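Local atomic coordinates of NS3-like protein (Alongshan virus, PDB entry 6M40), a protein that probably hydrolyses ATP and other ribonucleoside triphosphates to unwind RNA, this chain being the helicase domain of the viral NS3-like protein. Residues R338-P343 and P360-V365; L330-M335 and T376-M381. All coordinates share one frame; numbering follows the deposited sequence.

Interaction 1 of 2, residues R338-P343 and P360-V365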
loop_
_atom_site.group_PDB
_atom_site.type_symbol
_atom_site.label_atom_id
_atom_site.label_comp_id
_atom_site.label_asym_id
_atom_site.label_seq_id
_atom_site.Cartn_x
_atom_site.Cartn_y
_atom_site.Cartn_z
ATOM N N ARG A 338 12.045 13.219 -8.899
ATOM C CA ARG A 338 13.125 14.089 -9.350
ATOM C C ARG A 338 12.991 14.412 -10.835
ATOM O O ARG A 338 13.229 15.552 -11.248
ATOM C CB ARG A 338 14.482 13.448 -9.056
ATOM C CG ARG A 338 15.623 14.426 -9.201
ATOM C CD ARG A 338 16.936 13.831 -8.775
ATOM N NE ARG A 338 17.206 13.980 -7.349
ATOM C CZ ARG A 338 18.308 13.526 -6.759
ATOM N NH1 ARG A 338 19.222 12.881 -7.473
ATOM N NH2 ARG A 338 18.494 13.691 -5.461
ATOM N N ALA A 339 12.638 13.410 -11.649
ATOM C CA ALA A 339 12.373 13.649 -13.064
ATOM C C ALA A 339 11.279 14.686 -13.257
ATOM O O ALA A 339 11.389 15.559 -14.127
ATOM C CB ALA A 339 11.992 12.340 -13.751
ATOM N N LEU A 340 10.210 14.598 -12.469
ATOM C CA LEU A 340 9.127 15.567 -12.528
ATOM C C LEU A 340 9.413 16.826 -11.722
ATOM O O LEU A 340 8.545 17.702 -11.654
ATOM C CB LEU A 340 7.832 14.934 -12.022
ATOM C CG LEU A 340 7.419 13.572 -12.580
ATOM C CD1 LEU A 340 6.521 12.885 -11.577
ATOM C CD2 LEU A 340 6.708 13.692 -13.916
ATOM N N ASP A 341 10.592 16.932 -11.101
ATOM C CA ASP A 341 10.986 18.139 -10.374
ATOM C C ASP A 341 9.936 18.511 -9.334
ATOM O O ASP A 341 9.466 19.652 -9.253
ATOM C CB ASP A 341 11.245 19.292 -11.344
ATOM C CG ASP A 341 12.691 19.325 -11.842
ATOM O OD1 ASP A 341 13.599 19.668 -11.045
ATOM O OD2 ASP A 341 12.915 18.987 -13.024
ATOM N N LEU A 342 9.566 17.516 -8.537
ATOM C CA LEU A 342 8.670 17.609 -7.396
ATOM C C LEU A 342 9.457 17.464 -6.100
ATOM O O LEU A 342 10.579 16.948 -6.100
ATOM C CB LEU A 342 7.594 16.511 -7.457
ATOM C CG LEU A 342 6.584 16.569 -8.610
ATOM C CD1 LEU A 342 5.604 15.395 -8.582
ATOM C CD2 LEU A 342 5.835 17.890 -8.551
ATOM N N PRO A 343 8.905 17.919 -4.972
ATOM C CA PRO A 343 9.556 17.670 -3.677
ATOM C C PRO A 343 9.719 16.184 -3.403
ATOM O O PRO A 343 8.846 15.374 -3.716
ATOM C CB PRO A 343 8.607 18.322 -2.668
ATOM C CG PRO A 343 7.889 19.369 -3.447
ATOM C CD PRO A 343 7.778 18.861 -4.863
ATOM N N PRO A 360 16.256 8.452 -14.464
ATOM C CA PRO A 360 15.333 8.442 -15.602
ATOM C C PRO A 360 14.923 9.856 -15.975
ATOM O O PRO A 360 15.113 10.815 -15.221
ATOM C CB PRO A 360 14.145 7.621 -15.094
ATOM C CG PRO A 360 14.180 7.802 -13.608
ATOM C CD PRO A 360 15.630 7.945 -13.231
ATOM N N SER A 361 14.385 9.979 -17.177
ATOM C CA SER A 361 13.910 11.248 -17.698
ATOM C C SER A 361 12.407 11.334 -17.515
ATOM O O SER A 361 11.720 10.314 -17.390
ATOM C CB SER A 361 14.287 11.379 -19.167
ATOM O OG SER A 361 14.088 10.143 -19.829
ATOM N N LYS A 362 11.909 12.568 -17.483
ATOM C CA LYS A 362 10.486 12.820 -17.313
ATOM C C LYS A 362 9.645 11.796 -18.078
ATOM O O LYS A 362 8.691 11.240 -17.526
ATOM C CB LYS A 362 10.160 14.248 -17.754
ATOM C CG LYS A 362 8.745 14.728 -17.461
ATOM C CD LYS A 362 8.555 16.200 -17.848
ATOM C CE LYS A 362 7.123 16.654 -17.573
ATOM N NZ LYS A 362 6.654 17.778 -18.430
ATOM N N ASP A 363 10.016 11.486 -19.321
ATOM C CA ASP A 363 9.174 10.613 -20.132
ATOM C C ASP A 363 9.393 9.133 -19.833
ATOM O O ASP A 363 8.439 8.354 -19.889
ATOM C CB ASP A 363 9.385 10.881 -21.629
ATOM C CG ASP A 363 10.695 11.559 -21.936
ATOM O OD1 ASP A 363 11.728 11.123 -21.406
ATOM O OD2 ASP A 363 10.690 12.524 -22.721
ATOM N N GLN A 364 10.617 8.719 -19.510
ATOM C CA GLN A 364 10.785 7.351 -19.042
ATOM C C GLN A 364 9.914 7.052 -17.830
ATOM O O GLN A 364 9.455 5.923 -17.686
ATOM C CB GLN A 364 12.233 7.054 -18.686
ATOM C CG GLN A 364 13.223 7.160 -19.827
ATOM C CD GLN A 364 14.627 6.794 -19.390
ATOM O OE1 GLN A 364 15.282 7.555 -18.685
ATOM N NE2 GLN A 364 15.088 5.617 -19.793
ATOM N N VAL A 365 9.668 8.037 -16.953
ATOM C CA VAL A 365 8.812 7.747 -15.807
ATOM C C VAL A 365 7.343 7.918 -16.174
ATOM O O VAL A 365 6.496 7.241 -15.598
ATOM C CB VAL A 365 9.206 8.580 -14.564
ATOM C CG1 VAL A 365 10.733 8.687 -14.405
ATOM C CG2 VAL A 365 8.554 9.967 -14.542
#
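Val-365 turns CG1 anti to its own carbonyl carbon (chi1 -40°), which carries that methyl to Ala-339 CB, 3.9 Å away, and leaves CG2 on the side of Leu-340. Leu-340 places CG beside its backbone N, anti to the carbonyl carbon (chi1 -49°), and extends CD2 toward this second methyl, 4.2 Å from Val-365 CG2 and equally near Lys-362 CG. The single methyl of Ala-339 points toward the other segment and sits against its backbone, 3.7 Å from Lys-362 N and 3.8 Å from Pro-360 O. A small side chain here lets the backbones come close: the CA atoms of Ala-339 and Lys-362 are 4.7 Å apart. The contact thus sets the C-terminal end of helix 328-339, closed by a Schellman motif with Asp-341 at positive phi, against the N-terminal turn of helix 362-371 on the surface of the helicase. Ser-361 is the N-cap residue of that second helix, and its N-H reaches a lone pair of Gln-364 OE1 in the carbonyl plane at 3.0 Å. Ser-361 OG is hydrogen-bonded to Ala-386 O, and Gln-364 NE2 to Tyr-384 O. Beyond the turn, Leu-342 packs on Ala-130, Leu-131 and Gln-134 of helix 123-136.

Interaction 2 of 2, residues L330-M335 and T376-M381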
loop_
_atom_site.group_PDB
_atom_site.type_symbol
_atom_site.label_atom_id
_atom_site.label_comp_id
_atom_site.label_asym_id
_atom_site.label_seq_id
_atom_site.Cartn_x
_atom_site.Cartn_y
_atom_site.Cartn_z
ATOM N N LEU A 330 11.100 3.620 -1.795
ATOM C CA LEU A 330 11.468 5.017 -1.600
ATOM C C LEU A 330 12.447 5.473 -2.677
ATOM O O LEU A 330 12.509 6.667 -2.996
ATOM C CB LEU A 330 12.051 5.200 -0.207
ATOM C CG LEU A 330 11.892 6.561 0.471
ATOM C CD1 LEU A 330 10.472 7.115 0.405
ATOM C CD2 LEU A 330 12.325 6.424 1.918
ATOM N N LEU A 331 13.192 4.539 -3.269
ATOM C CA LEU A 331 14.028 4.882 -4.410
ATOM C C LEU A 331 13.183 5.187 -5.644
ATOM O O LEU A 331 13.338 6.243 -6.265
ATOM C CB LEU A 331 15.024 3.756 -4.698
ATOM C CG LEU A 331 15.782 3.836 -6.030
ATOM C CD1 LEU A 331 16.664 5.079 -6.093
ATOM C CD2 LEU A 331 16.612 2.581 -6.252
ATOM N N GLU A 332 12.273 4.279 -6.017
ATOM C CA GLU A 332 11.502 4.496 -7.240
ATOM C C GLU A 332 10.612 5.728 -7.118
ATOM O O GLU A 332 10.415 6.447 -8.103
ATOM C CB GLU A 332 10.674 3.253 -7.579
ATOM C CG GLU A 332 11.486 1.958 -7.506
ATOM C CD GLU A 332 10.961 0.808 -8.349
ATOM O OE1 GLU A 332 9.785 0.430 -8.206
ATOM O OE2 GLU A 332 11.749 0.264 -9.143
ATOM N N ALA A 333 10.093 6.010 -5.924
ATOM C CA ALA A 333 9.276 7.207 -5.753
ATOM C C ALA A 333 10.100 8.478 -5.953
ATOM O O ALA A 333 9.678 9.396 -6.670
ATOM C CB ALA A 333 8.607 7.203 -4.378
ATOM N N ASN A 334 11.286 8.546 -5.338
ATOM C CA ASN A 334 12.130 9.729 -5.474
ATOM C C ASN A 334 12.659 9.856 -6.897
ATOM O O ASN A 334 12.773 10.965 -7.426
ATOM C CB ASN A 334 13.293 9.677 -4.477
ATOM C CG ASN A 334 12.920 10.204 -3.087
ATOM O OD1 ASN A 334 12.106 11.116 -2.945
ATOM N ND2 ASN A 334 13.530 9.625 -2.054
HETATM N N MSE A 335 12.992 8.739 -7.535
HETATM C CA MSE A 335 13.450 8.780 -8.917
HETATM C C MSE A 335 12.405 9.469 -9.793
HETATM O O MSE A 335 12.733 10.338 -10.591
HETATM C CB MSE A 335 13.748 7.374 -9.429
HETATM C CG MSE A 335 15.074 6.817 -8.949
HETATM SE SE MSE A 335 15.280 4.954 -9.512
HETATM C CE MSE A 335 15.490 5.213 -11.468
ATOM N N THR A 376 9.132 -2.679 -12.236
ATOM C CA THR A 376 10.265 -1.896 -11.759
ATOM C C THR A 376 10.532 -0.726 -12.694
ATOM O O THR A 376 10.563 -0.893 -13.916
ATOM C CB THR A 376 11.518 -2.766 -11.660
ATOM O OG1 THR A 376 11.889 -3.225 -12.969
ATOM C CG2 THR A 376 11.278 -3.956 -10.749
ATOM N N LEU A 377 10.723 0.461 -12.113
ATOM C CA LEU A 377 11.172 1.602 -12.899
ATOM C C LEU A 377 12.543 1.335 -13.500
ATOM O O LEU A 377 12.830 1.782 -14.615
ATOM C CB LEU A 377 11.192 2.854 -12.024
ATOM C CG LEU A 377 11.674 4.188 -12.588
ATOM C CD1 LEU A 377 10.979 4.541 -13.889
ATOM C CD2 LEU A 377 11.434 5.276 -11.555
ATOM N N THR A 378 13.392 0.595 -12.785
ATOM C CA THR A 378 14.696 0.248 -13.332
ATOM C C THR A 378 14.557 -0.476 -14.670
ATOM O O THR A 378 15.301 -0.193 -15.616
ATOM C CB THR A 378 15.476 -0.612 -12.337
ATOM O OG1 THR A 378 14.865 -1.902 -12.236
ATOM C CG2 THR A 378 15.493 0.038 -10.966
ATOM N N GLU A 379 13.614 -1.412 -14.775
ATOM C CA GLU A 379 13.457 -2.129 -16.036
ATOM C C GLU A 379 12.776 -1.264 -17.092
ATOM O O GLU A 379 13.027 -1.444 -18.289
ATOM C CB GLU A 379 12.670 -3.430 -15.832
ATOM C CG GLU A 379 12.560 -4.274 -17.106
ATOM C CD GLU A 379 11.900 -5.630 -16.883
ATOM O OE1 GLU A 379 11.308 -5.858 -15.801
ATOM O OE2 GLU A 379 11.971 -6.477 -17.803
ATOM N N ALA A 380 11.914 -0.333 -16.672
ATOM C CA ALA A 380 11.312 0.588 -17.630
ATOM C C ALA A 380 12.372 1.383 -18.376
ATOM O O ALA A 380 12.161 1.777 -19.531
ATOM C CB ALA A 380 10.352 1.537 -16.916
HETATM N N MSE A 381 13.500 1.652 -17.724
HETATM C CA MSE A 381 14.600 2.397 -18.324
HETATM C C MSE A 381 15.289 1.544 -19.388
HETATM O O MSE A 381 15.916 2.067 -20.317
HETATM C CB MSE A 381 15.599 2.845 -17.245
HETATM C CG MSE A 381 15.003 3.835 -16.270
HETATM SE SE MSE A 381 16.154 4.190 -14.677
HETATM C CE MSE A 381 17.760 4.826 -15.612
#
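Glu-332 reaches across to the start of helix 377-383, where its OE2 accepts a hydrogen bond from Leu-377 N at 3.1 Å. The bond is bent, and the donor meets the carboxylate from above, 54° out of its plane. The same oxygen also lies 3.7 Å from Thr-376 CA. One turn along, the selenomethionine Met-335 supplies the apolar half of the contact: its CB lies 3.8 Å from Leu-377 CD2, while a bend at its last torsion (chi3 69°) turns CE toward the SE of Met-381, also selenomethionine, and the two side chains cross obliquely. Leu-377 holds CG anti to its backbone N, directing CD2 to the stem of Met-335 and to Glu-332 O, 3.8 Å away. Two helices of the helical region next to the sheet domains of this NS3-type helicase are joined here, their local axes 11.3 Å apart at an angle of 51°, a gap spanned by the Glu-332, Met-335 and Leu-377 side chains. The acidic group at the N terminus of helix 377-383 would probably be favoured by the helix dipole, and Glu-332 OE2 has a second partner in a salt bridge to Arg-411 NH2. Thr-376 is the N-cap, its OG1 accepting from Glu-379 N at 3.1 Å. The segment after helix 393-404 returns to this helix start, with Trp-412 NE1 hydrogen-bonded to Thr-376 OG1 and Asp-409 OD2 to Thr-378 OG1. Trp-368 of helix 362-371 packs against Glu-332, Leu-377 and Ala-380.

Helix 328-339 comes first along the chain and serves both contacts, giving its middle to interaction 2 and its C-terminal end to interaction 1. After the turn at its end the chain runs through helix 349-357 and returns at 360-365, where interaction 1 closes the shorter loop. It continues through helix 362-371 to 376-381, and interaction 2 closes a longer loop that contains the first. Their centres lie about 10 Å apart and they touch directly: Pro-360 packs on Met-335 and Met-381, and Val-365 CG1 approaches Leu-377 CD1. Helices 328-339, 362-371 and 377-383 are thereby tied into one helical cluster.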